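Local coordinates for uncharacterized protein (Bacteroides vulgatus, PDB 4FMR), which is of unknown function but probably binds DNA through an HU/IHF-like domain, to which an Ig-like domain is joined, at residues Ile37-Asp40 against Arg41-Ala44; Ile185-Asp188 against Met189-Leu192; Gly125-Thr129 against Lys130-Gly134. One frame throughout, in Å; residues are numbered along the deposited sequence. Where two conformers were deposited one is given.

Contact 1: Ile37-Asp40 against Arg41-Ala44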
ATOM      1  N   ILE B  37       8.221 -20.631   0.000  1.00 33.24           N
ATOM      2  CA  ILE B  37       9.584 -20.267  -0.418  1.00 34.14           C
ATOM      3  C   ILE B  37      10.266 -19.410   0.691  1.00 35.74           C
ATOM      4  O   ILE B  37      11.438 -19.645   1.020  1.00 34.67           O
ATOM      5  CB  ILE B  37       9.548 -19.553  -1.805  1.00 37.65           C
ATOM      6  CG1 ILE B  37       9.052 -20.548  -2.900  1.00 38.51           C
ATOM      7  CG2 ILE B  37      10.925 -18.988  -2.183  1.00 37.79           C
ATOM      8  CD1 ILE B  37       8.208 -19.872  -4.045  1.00 53.70           C
ATOM      9  N   ILE B  38       9.509 -18.454   1.280  1.00 31.05           N
ATOM     10  CA  ILE B  38       9.969 -17.600   2.378  1.00 29.07           C
ATOM     11  C   ILE B  38      10.474 -18.486   3.501  1.00 32.36           C
ATOM     12  O   ILE B  38      11.593 -18.298   3.937  1.00 33.64           O
ATOM     13  CB  ILE B  38       8.861 -16.616   2.860  1.00 30.48           C
ATOM     14  CG1 ILE B  38       8.567 -15.559   1.787  1.00 28.30           C
ATOM     15  CG2 ILE B  38       9.232 -15.959   4.221  1.00 31.36           C
ATOM     16  CD1 ILE B  38       7.300 -14.768   1.996  1.00 31.14           C
ATOM     17  N   LEU B  39       9.688 -19.472   3.924  1.00 30.52           N
ATOM     18  CA  LEU B  39      10.061 -20.411   4.992  1.00 31.81           C
ATOM     19  C   LEU B  39      11.304 -21.218   4.628  1.00 36.14           C
ATOM     20  O   LEU B  39      12.166 -21.415   5.478  1.00 37.18           O
ATOM     21  CB  LEU B  39       8.886 -21.362   5.306  1.00 32.32           C
ATOM     22  CG  LEU B  39       7.782 -20.757   6.187  1.00 36.77           C
ATOM     23  CD1 LEU B  39       6.527 -21.621   6.162  1.00 36.21           C
ATOM     24  CD2 LEU B  39       8.277 -20.529   7.610  1.00 38.55           C
ATOM     25  N   ASP B  40      11.400 -21.681   3.378  1.00 32.51           N
ATOM     26  CA  ASP B  40      12.572 -22.408   2.897  1.00 32.66           C
ATOM     27  C   ASP B  40      13.826 -21.523   2.927  1.00 35.02           C
ATOM     28  O   ASP B  40      14.887 -22.014   3.278  1.00 33.91           O
ATOM     29  CB  ASP B  40      12.348 -22.928   1.467  1.00 34.16           C
ATOM     30  CG  ASP B  40      11.261 -23.971   1.299  1.00 41.34           C
ATOM     31  OD1 ASP B  40      10.788 -24.513   2.331  1.00 40.60           O
ATOM     32  OD2 ASP B  40      10.825 -24.188   0.141  1.00 44.99           O
ATOM     33  N   ARG B  41      13.697 -20.224   2.571  1.00 31.06           N
ATOM     34  CA  ARG B  41      14.842 -19.308   2.550  1.00 30.99           C
ATOM     35  C   ARG B  41      15.284 -18.921   3.984  1.00 35.28           C
ATOM     36  O   ARG B  41      16.487 -18.691   4.217  1.00 35.98           O
ATOM     37  CB  ARG B  41      14.541 -18.066   1.708  1.00 28.39           C
ATOM     38  CG  ARG B  41      14.525 -18.350   0.213  1.00 27.81           C
ATOM     39  CD  ARG B  41      14.235 -17.093  -0.556  1.00 37.71           C
ATOM     40  NE  ARG B  41      14.074 -17.340  -1.991  1.00 39.68           N
ATOM     41  CZ  ARG B  41      13.838 -16.388  -2.886  1.00 41.24           C
ATOM     42  NH1 ARG B  41      13.738 -15.124  -2.505  1.00 30.95           N
ATOM     43  NH2 ARG B  41      13.712 -16.693  -4.171  1.00 31.98           N
HETATM   44  N   MSE B  42      14.342 -18.924   4.936  1.00 30.15           N
HETATM   45  CA  MSE B  42      14.623 -18.620   6.344  1.00 29.85           C
HETATM   46  C   MSE B  42      15.504 -19.715   6.944  1.00 38.82           C
HETATM   47  O   MSE B  42      16.518 -19.424   7.584  1.00 40.03           O
HETATM   48  CB  MSE B  42      13.317 -18.481   7.136  1.00 29.77           C
HETATM   49  CG  MSE B  42      12.581 -17.183   6.876  1.00 33.58           C
HETATM   50 SE   MSE B  42      10.780 -17.232   7.628  0.75 37.73          SE
HETATM   51  CE  MSE B  42      11.285 -17.131   9.589  1.00 33.53           C
ATOM     52  N   VAL B  43      15.110 -20.976   6.707  1.00 36.17           N
ATOM     53  CA  VAL B  43      15.812 -22.194   7.130  1.00 36.92           C
ATOM     54  C   VAL B  43      17.204 -22.250   6.456  1.00 39.63           C
ATOM     55  O   VAL B  43      18.201 -22.567   7.123  1.00 38.78           O
ATOM     56  CB  VAL B  43      14.942 -23.437   6.796  1.00 41.14           C
ATOM     57  CG1 VAL B  43      15.743 -24.734   6.911  1.00 42.95           C
ATOM     58  CG2 VAL B  43      13.728 -23.478   7.705  1.00 40.10           C
ATOM     59  N   ALA B  44      17.269 -21.905   5.155  1.00 34.89           N
ATOM     60  CA  ALA B  44      18.533 -21.855   4.411  1.00 35.20           C
ATOM     61  C   ALA B  44      19.525 -20.827   5.072  1.00 39.29           C
ATOM     62  O   ALA B  44      20.688 -21.162   5.308  1.00 39.44           O
ATOM     63  CB  ALA B  44      18.260 -21.499   2.949  1.00 34.75           C
TER

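Contact 2: Ile185-Asp188 against Met189-Leu192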
ATOM      1  N   ILE B 185      -9.705 -15.561 -20.443  1.00 44.17           N
ATOM      2  CA  ILE B 185     -10.729 -14.532 -20.394  1.00 43.74           C
ATOM      3  C   ILE B 185     -11.505 -14.605 -21.720  1.00 47.85           C
ATOM      4  O   ILE B 185     -10.890 -14.633 -22.793  1.00 46.30           O
ATOM      5  CB  ILE B 185     -10.055 -13.144 -20.133  1.00 46.06           C
ATOM      6  CG1 ILE B 185      -9.610 -13.041 -18.652  1.00 45.47           C
ATOM      7  CG2 ILE B 185     -10.953 -11.954 -20.552  1.00 44.91           C
ATOM      8  CD1 ILE B 185      -8.445 -12.208 -18.433  1.00 50.21           C
ATOM      9  N   ASP B 186     -12.849 -14.652 -21.651  1.00 46.11           N
ATOM     10  CA  ASP B 186     -13.679 -14.663 -22.860  1.00 47.70           C
ATOM     11  C   ASP B 186     -13.401 -13.378 -23.639  1.00 49.98           C
ATOM     12  O   ASP B 186     -13.252 -12.313 -23.036  1.00 46.84           O
ATOM     13  CB  ASP B 186     -15.173 -14.803 -22.513  1.00 51.44           C
ATOM     14  CG  ASP B 186     -16.087 -15.135 -23.700  1.00 74.61           C
ATOM     15  OD1 ASP B 186     -16.065 -14.381 -24.705  1.00 77.45           O
ATOM     16  OD2 ASP B 186     -16.872 -16.101 -23.593  1.00 85.90           O
ATOM     17  N   ASN B 187     -13.272 -13.491 -24.966  1.00 47.77           N
ATOM     18  CA  ASN B 187     -12.962 -12.374 -25.852  1.00 48.45           C
ATOM     19  C   ASN B 187     -13.944 -11.220 -25.717  1.00 51.73           C
ATOM     20  O   ASN B 187     -13.528 -10.086 -25.953  1.00 51.03           O
ATOM     21  CB  ASN B 187     -12.918 -12.826 -27.308  1.00 53.90           C
ATOM     22  CG  ASN B 187     -11.628 -13.508 -27.702  1.00 72.67           C
ATOM     23  OD1 ASN B 187     -10.581 -13.397 -27.042  1.00 57.93           O
ATOM     24  ND2 ASN B 187     -11.668 -14.187 -28.829  1.00 70.07           N
ATOM     25  N   ASP B 188     -15.214 -11.484 -25.301  1.00 47.91           N
ATOM     26  CA  ASP B 188     -16.212 -10.418 -25.133  1.00 47.91           C
ATOM     27  C   ASP B 188     -15.924  -9.609 -23.837  1.00 50.16           C
ATOM     28  O   ASP B 188     -16.438  -8.491 -23.711  1.00 50.16           O
ATOM     29  CB  ASP B 188     -17.669 -10.949 -25.172  1.00 51.04           C
ATOM     30  CG  ASP B 188     -18.168 -11.878 -24.066  1.00 66.81           C
ATOM     31  OD1 ASP B 188     -17.367 -12.233 -23.167  1.00 67.01           O
ATOM     32  OD2 ASP B 188     -19.365 -12.243 -24.096  1.00 74.45           O
HETATM   33  N   MSE B 189     -15.069 -10.165 -22.911  1.00 43.55           N
HETATM   34  CA  MSE B 189     -14.694  -9.487 -21.673  0.70 43.11           C
HETATM   35  C   MSE B 189     -13.489  -8.565 -21.926  1.00 43.32           C
HETATM   36  O   MSE B 189     -12.948  -7.965 -20.999  1.00 40.35           O
HETATM   37  CB  MSE B 189     -14.443 -10.493 -20.552  0.70 46.04           C
HETATM   38  CG  MSE B 189     -15.670 -11.352 -20.272  0.70 56.20           C
HETATM   39 SE   MSE B 189     -17.195 -10.337 -19.571  0.53 67.46          SE
HETATM   40  CE  MSE B 189     -18.173  -9.622 -21.177  0.70 64.91           C
ATOM     41  N   ILE B 190     -13.096  -8.430 -23.211  1.00 39.67           N
ATOM     42  CA  ILE B 190     -12.097  -7.470 -23.666  1.00 40.27           C
ATOM     43  C   ILE B 190     -12.985  -6.285 -24.060  1.00 44.54           C
ATOM     44  O   ILE B 190     -13.717  -6.395 -25.038  1.00 43.94           O
ATOM     45  CB  ILE B 190     -11.128  -7.971 -24.776  1.00 44.92           C
ATOM     46  CG1 ILE B 190     -10.309  -9.218 -24.308  1.00 45.18           C
ATOM     47  CG2 ILE B 190     -10.205  -6.805 -25.230  1.00 44.68           C
ATOM     48  CD1 ILE B 190      -9.633 -10.020 -25.462  1.00 53.05           C
ATOM     49  N   VAL B 191     -13.061  -5.249 -23.208  1.00 40.96           N
ATOM     50  CA  VAL B 191     -13.973  -4.109 -23.370  1.00 41.27           C
ATOM     51  C   VAL B 191     -13.377  -3.022 -24.296  1.00 44.46           C
ATOM     52  O   VAL B 191     -14.116  -2.398 -25.051  1.00 44.91           O
ATOM     53  CB  VAL B 191     -14.300  -3.547 -21.967  1.00 44.63           C
ATOM     54  CG1 VAL B 191     -15.293  -2.392 -22.045  1.00 44.98           C
ATOM     55  CG2 VAL B 191     -14.839  -4.654 -21.087  1.00 43.75           C
ATOM     56  N   LEU B 192     -12.069  -2.765 -24.178  1.00 41.27           N
ATOM     57  CA  LEU B 192     -11.333  -1.807 -24.999  1.00 40.76           C
ATOM     58  C   LEU B 192     -10.147  -2.552 -25.558  1.00 42.42           C
ATOM     59  O   LEU B 192      -9.388  -3.156 -24.794  1.00 40.51           O
ATOM     60  CB  LEU B 192     -10.930  -0.521 -24.213  1.00 40.13           C
ATOM     61  CG  LEU B 192     -10.271   0.613 -25.060  1.00 45.35           C
ATOM     62  CD1 LEU B 192     -11.182   1.078 -26.197  1.00 45.84           C
ATOM     63  CD2 LEU B 192      -9.873   1.786 -24.206  1.00 46.35           C
TER

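Contact 3: Gly125-Thr129 against Lys130-Gly134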
ATOM      1  N   GLY B 125      17.917   0.134 -20.466  1.00 72.56           N
ATOM      2  CA  GLY B 125      17.538   0.957 -21.606  1.00 73.90           C
ATOM      3  C   GLY B 125      16.093   0.711 -21.989  1.00 77.15           C
ATOM      4  O   GLY B 125      15.267   0.398 -21.123  1.00 74.22           O
ATOM      5  N   GLU B 126      15.774   0.846 -23.290  1.00 75.58           N
ATOM      6  CA  GLU B 126      14.425   0.604 -23.806  1.00 75.01           C
ATOM      7  C   GLU B 126      14.246  -0.870 -24.118  1.00 78.95           C
ATOM      8  O   GLU B 126      15.231  -1.547 -24.419  1.00 79.40           O
ATOM      9  CB  GLU B 126      14.140   1.462 -25.042  1.00 77.96           C
ATOM     10  CG  GLU B 126      13.783   2.894 -24.680  1.00 92.68           C
ATOM     11  CD  GLU B 126      13.617   3.844 -25.849  1.00125.73           C
ATOM     12  OE1 GLU B 126      12.762   3.579 -26.725  1.00124.72           O
ATOM     13  OE2 GLU B 126      14.315   4.882 -25.860  1.00127.70           O
ATOM     14  N   ARG B 127      12.996  -1.371 -24.014  1.00 75.06           N
ATOM     15  CA  ARG B 127      12.638  -2.770 -24.282  1.00 75.05           C
ATOM     16  C   ARG B 127      13.010  -3.141 -25.735  1.00 81.95           C
ATOM     17  O   ARG B 127      12.845  -2.311 -26.635  1.00 83.02           O
ATOM     18  CB  ARG B 127      11.147  -3.043 -23.993  1.00 74.45           C
ATOM     19  CG  ARG B 127      10.794  -2.889 -22.513  1.00 77.57           C
ATOM     20  CD  ARG B 127       9.496  -3.545 -22.085  1.00 82.11           C
ATOM     21  NE  ARG B 127       9.561  -5.007 -22.138  1.00 87.88           N
ATOM     22  CZ  ARG B 127       8.741  -5.824 -21.483  1.00 98.70           C
ATOM     23  NH1 ARG B 127       7.794  -5.332 -20.688  1.00 83.92           N
ATOM     24  NH2 ARG B 127       8.861  -7.138 -21.614  1.00 80.54           N
ATOM     25  N   PRO B 128      13.589  -4.345 -25.962  1.00 79.52           N
ATOM     26  CA  PRO B 128      14.061  -4.700 -27.321  1.00 81.38           C
ATOM     27  C   PRO B 128      12.976  -4.708 -28.408  1.00 84.49           C
ATOM     28  O   PRO B 128      13.264  -4.317 -29.548  1.00 86.47           O
ATOM     29  CB  PRO B 128      14.621  -6.118 -27.145  1.00 83.23           C
ATOM     30  CG  PRO B 128      14.937  -6.230 -25.687  1.00 86.16           C
ATOM     31  CD  PRO B 128      13.897  -5.417 -24.990  1.00 79.93           C
ATOM     32  N   THR B 129      11.756  -5.167 -28.064  1.00 77.14           N
ATOM     33  CA  THR B 129      10.630  -5.283 -28.995  1.00 76.17           C
ATOM     34  C   THR B 129       9.573  -4.201 -28.736  1.00 75.64           C
ATOM     35  O   THR B 129       9.499  -3.663 -27.629  1.00 75.25           O
ATOM     36  CB  THR B 129      10.001  -6.694 -28.899  1.00 86.26           C
ATOM     37  OG1 THR B 129       9.019  -6.847 -29.925  1.00 90.17           O
ATOM     38  CG2 THR B 129       9.389  -7.000 -27.524  1.00 81.45           C
ATOM     39  N   LYS B 130       8.753  -3.897 -29.757  1.00 68.90           N
ATOM     40  CA  LYS B 130       7.658  -2.934 -29.632  1.00 66.84           C
ATOM     41  C   LYS B 130       6.309  -3.691 -29.438  1.00 63.42           C
ATOM     42  O   LYS B 130       5.290  -3.343 -30.033  1.00 64.06           O
ATOM     43  CB  LYS B 130       7.619  -1.960 -30.835  1.00 72.10           C
ATOM     44  CG  LYS B 130       8.528  -0.730 -30.652  1.00 97.07           C
ATOM     45  CD  LYS B 130       8.028   0.209 -29.530  1.00112.49           C
ATOM     46  CE  LYS B 130       9.028   1.261 -29.111  1.00125.58           C
ATOM     47  NZ  LYS B 130       8.522   2.072 -27.969  1.00130.06           N
ATOM     48  N   PHE B 131       6.333  -4.728 -28.581  1.00 52.59           N
ATOM     49  CA  PHE B 131       5.202  -5.565 -28.196  1.00 48.68           C
ATOM     50  C   PHE B 131       5.422  -6.012 -26.768  1.00 51.21           C
ATOM     51  O   PHE B 131       6.158  -6.973 -26.505  1.00 51.29           O
ATOM     52  CB  PHE B 131       5.014  -6.757 -29.145  1.00 49.56           C
ATOM     53  CG  PHE B 131       3.949  -7.749 -28.732  1.00 47.49           C
ATOM     54  CD1 PHE B 131       2.634  -7.343 -28.532  1.00 48.56           C
ATOM     55  CD2 PHE B 131       4.243  -9.104 -28.627  1.00 47.29           C
ATOM     56  CE1 PHE B 131       1.641  -8.268 -28.182  1.00 47.78           C
ATOM     57  CE2 PHE B 131       3.246 -10.029 -28.302  1.00 48.47           C
ATOM     58  CZ  PHE B 131       1.951  -9.607 -28.089  1.00 45.97           C
ATOM     59  N   TYR B 132       4.804  -5.277 -25.836  1.00 45.54           N
ATOM     60  CA  TYR B 132       4.956  -5.501 -24.413  1.00 43.77           C
ATOM     61  C   TYR B 132       3.856  -4.808 -23.627  1.00 44.89           C
ATOM     62  O   TYR B 132       3.182  -3.914 -24.144  1.00 44.29           O
ATOM     63  CB  TYR B 132       6.345  -4.981 -23.938  1.00 44.44           C
ATOM     64  CG  TYR B 132       6.553  -3.495 -24.154  1.00 45.94           C
ATOM     65  CD1 TYR B 132       6.067  -2.562 -23.241  1.00 46.48           C
ATOM     66  CD2 TYR B 132       7.236  -3.019 -25.270  1.00 48.25           C
ATOM     67  CE1 TYR B 132       6.230  -1.193 -23.450  1.00 46.92           C
ATOM     68  CE2 TYR B 132       7.410  -1.654 -25.485  1.00 49.37           C
ATOM     69  CZ  TYR B 132       6.933  -0.745 -24.555  1.00 56.15           C
ATOM     70  OH  TYR B 132       7.115   0.606 -24.756  1.00 62.18           O
ATOM     71  N   ILE B 133       3.727  -5.221 -22.363  1.00 39.12           N
ATOM     72  CA  ILE B 133       2.861  -4.660 -21.344  1.00 37.87           C
ATOM     73  C   ILE B 133       3.752  -3.731 -20.508  1.00 44.91           C
ATOM     74  O   ILE B 133       4.689  -4.213 -19.868  1.00 43.37           O
ATOM     75  CB  ILE B 133       2.170  -5.781 -20.502  1.00 38.54           C
ATOM     76  CG1 ILE B 133       1.306  -6.724 -21.387  1.00 37.78           C
ATOM     77  CG2 ILE B 133       1.370  -5.159 -19.359  1.00 36.40           C
ATOM     78  CD1 ILE B 133       0.847  -8.080 -20.743  1.00 38.19           C
ATOM     79  N   GLY B 134       3.497  -2.423 -20.590  1.00 44.22           N
ATOM     80  CA  GLY B 134       4.260  -1.385 -19.899  1.00 44.49           C
ATOM     81  C   GLY B 134       3.816  -1.143 -18.474  1.00 47.85           C
ATOM     82  O   GLY B 134       4.630  -1.162 -17.542  1.00 47.21           O
TER

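Contact 1: Ile37-Asp40 against Arg41-Ala44
Chi1 of -73° swings R41 CG back beside its own backbone N, and from CG to NE the chain then runs fully extended, alongside the I37 side chain and pointing the same way. I37 answers with its CG2 branch, set opposite its backbone N by a chi1 of -65°. The methyl lies over one face of the guanidinium, with I37 CG2 3.6 Å from R41 NE. One residue on, the selenium of M42 (selenomethionine) meets two aliphatic branches, I38 CG2 at 4.0 Å and L39 CD2 at 4.1 Å from M42 SE. Beneath these side chains run i to i+4 helical bonds, among them R41 N to I37 O at 2.8 Å and the straighter V43 N to L39 O at 3.2 Å (168°). Elsewhere in the chain L39 packs on A55 and I58 of helix 51-70, and D40 OD1 forms a salt bridge with R51. The polar end of R41 reaches the second subunit, where NH1 pairs with E73. Cut back to an alanine, R41 would lose its guanidinium, which is likely to leave E73 of the second subunit without this partner and the I37 methyl without its flat cover. The chemistry is thus divided: I38, L39 and M42 give helix 35-45 a buried apolar side, while R41 rests its flat cationic group on a methyl and spends its charge across the subunit interface.

Contact 2: Ile185-Asp188 against Met189-Leu192
D186 O accepts the backbone N of M189 (selenomethionine) at 2.8 Å, the shorter of two backbone bonds that close this turn. The bond is fairly straight, yet the donor stands 50° out of the carbonyl plane, as a tight turn imposes. I190 N to N187 O is the second such bond, longer at 3.2 Å and with its donor again above the carbonyl plane. The D186 carboxylate adds a third grip: its OD1 takes D188 N at 3.1 Å in an almost perfectly straight bond (179°), received on the anti side of the carboxylate. A chi1 of -167° turns D186 CG away from its own N and toward the residues ahead, within range of that amide. On the inner side I185 CG2 touches M189 CB at 3.8 Å, and I185 continues onto V172, L174 and I200. N187 and I190 run side by side, N187 OD1 lying 3.8 Å from I190 CD1. V191 and L192 then both face I199, a classic beta bulge at the start of strand 190-193. The arrangement is an Asx turn leading into consecutive i to i+3 bonds of a short 3-10 turn, here linking strands 182-184 and 190-193 of different sheets in the Ig-like domain.

Contact 3: Gly125-Thr129 against Lys130-Gly134
The backbone leaves strand 119-126, passes through R127 and P128, and turns back at T129 and K130 to enter strand 132-138, with no hydrogen bond between residues 125-129 and 130-134. The contact across the bend is made by side chains, chiefly R127 and Y132, which cross obliquely. R127 lays CD over one face of the phenol ring, 3.9 Å from the Y132 ring centroid and 21° off its normal, a CH-pi contact. The R127 chain bends at chi3 (68°), bringing the guanidinium over the root of the tyrosine: Y132 CB lies above the centre of its plane, 3.5 Å from R127 CZ, and guanidinium and ring planes are only 20° apart. I133 O approaches the guanidinium edge, 3.4 Å from R127 NH1, at an angle too poor for a hydrogen bond. The ring's own edge meets T129 O, 3.3 Å from Y132 CD2. Beyond the bend, R127 makes a cation-pi contact with W9, Y132 packs on V11 and T233, and F131 makes a cation-pi contact with R231. E126 OE1 and K130 NZ, opposite in charge, stand 4.7 Å apart without touching. What joins the two segments locally is thus dispersion and CH-pi contact, with arginine acting through its methylene and flat face; its positive charge probably gains from the pi cloud of W9 and, more weakly, from the nearby carbonyl of I133.

How the contacts relate
Along the chain the order is contact 1, contact 3, contact 2, each closed before the next opens. Contact 1 sits on helix 35-45 in the probable DNA-binding part, contact 2 in the Ig-like part; their centres are 40 Å apart, on opposite sides of the chain's centre. Contact 3 joins the two regions, running from strand 119-126, in a sheet with strands 4-12 and 23-27, into strand 132-138. That strand and 190-193 are the outermost two of one four-stranded antiparallel sheet, so contacts 2 and 3 reach the same sheet from different edges, nearest atoms about 10 Å apart. Contact 1 meets the second subunit through I38, R41 and M42, contact 3 through E126; no other chain of the assembly touches contact 2.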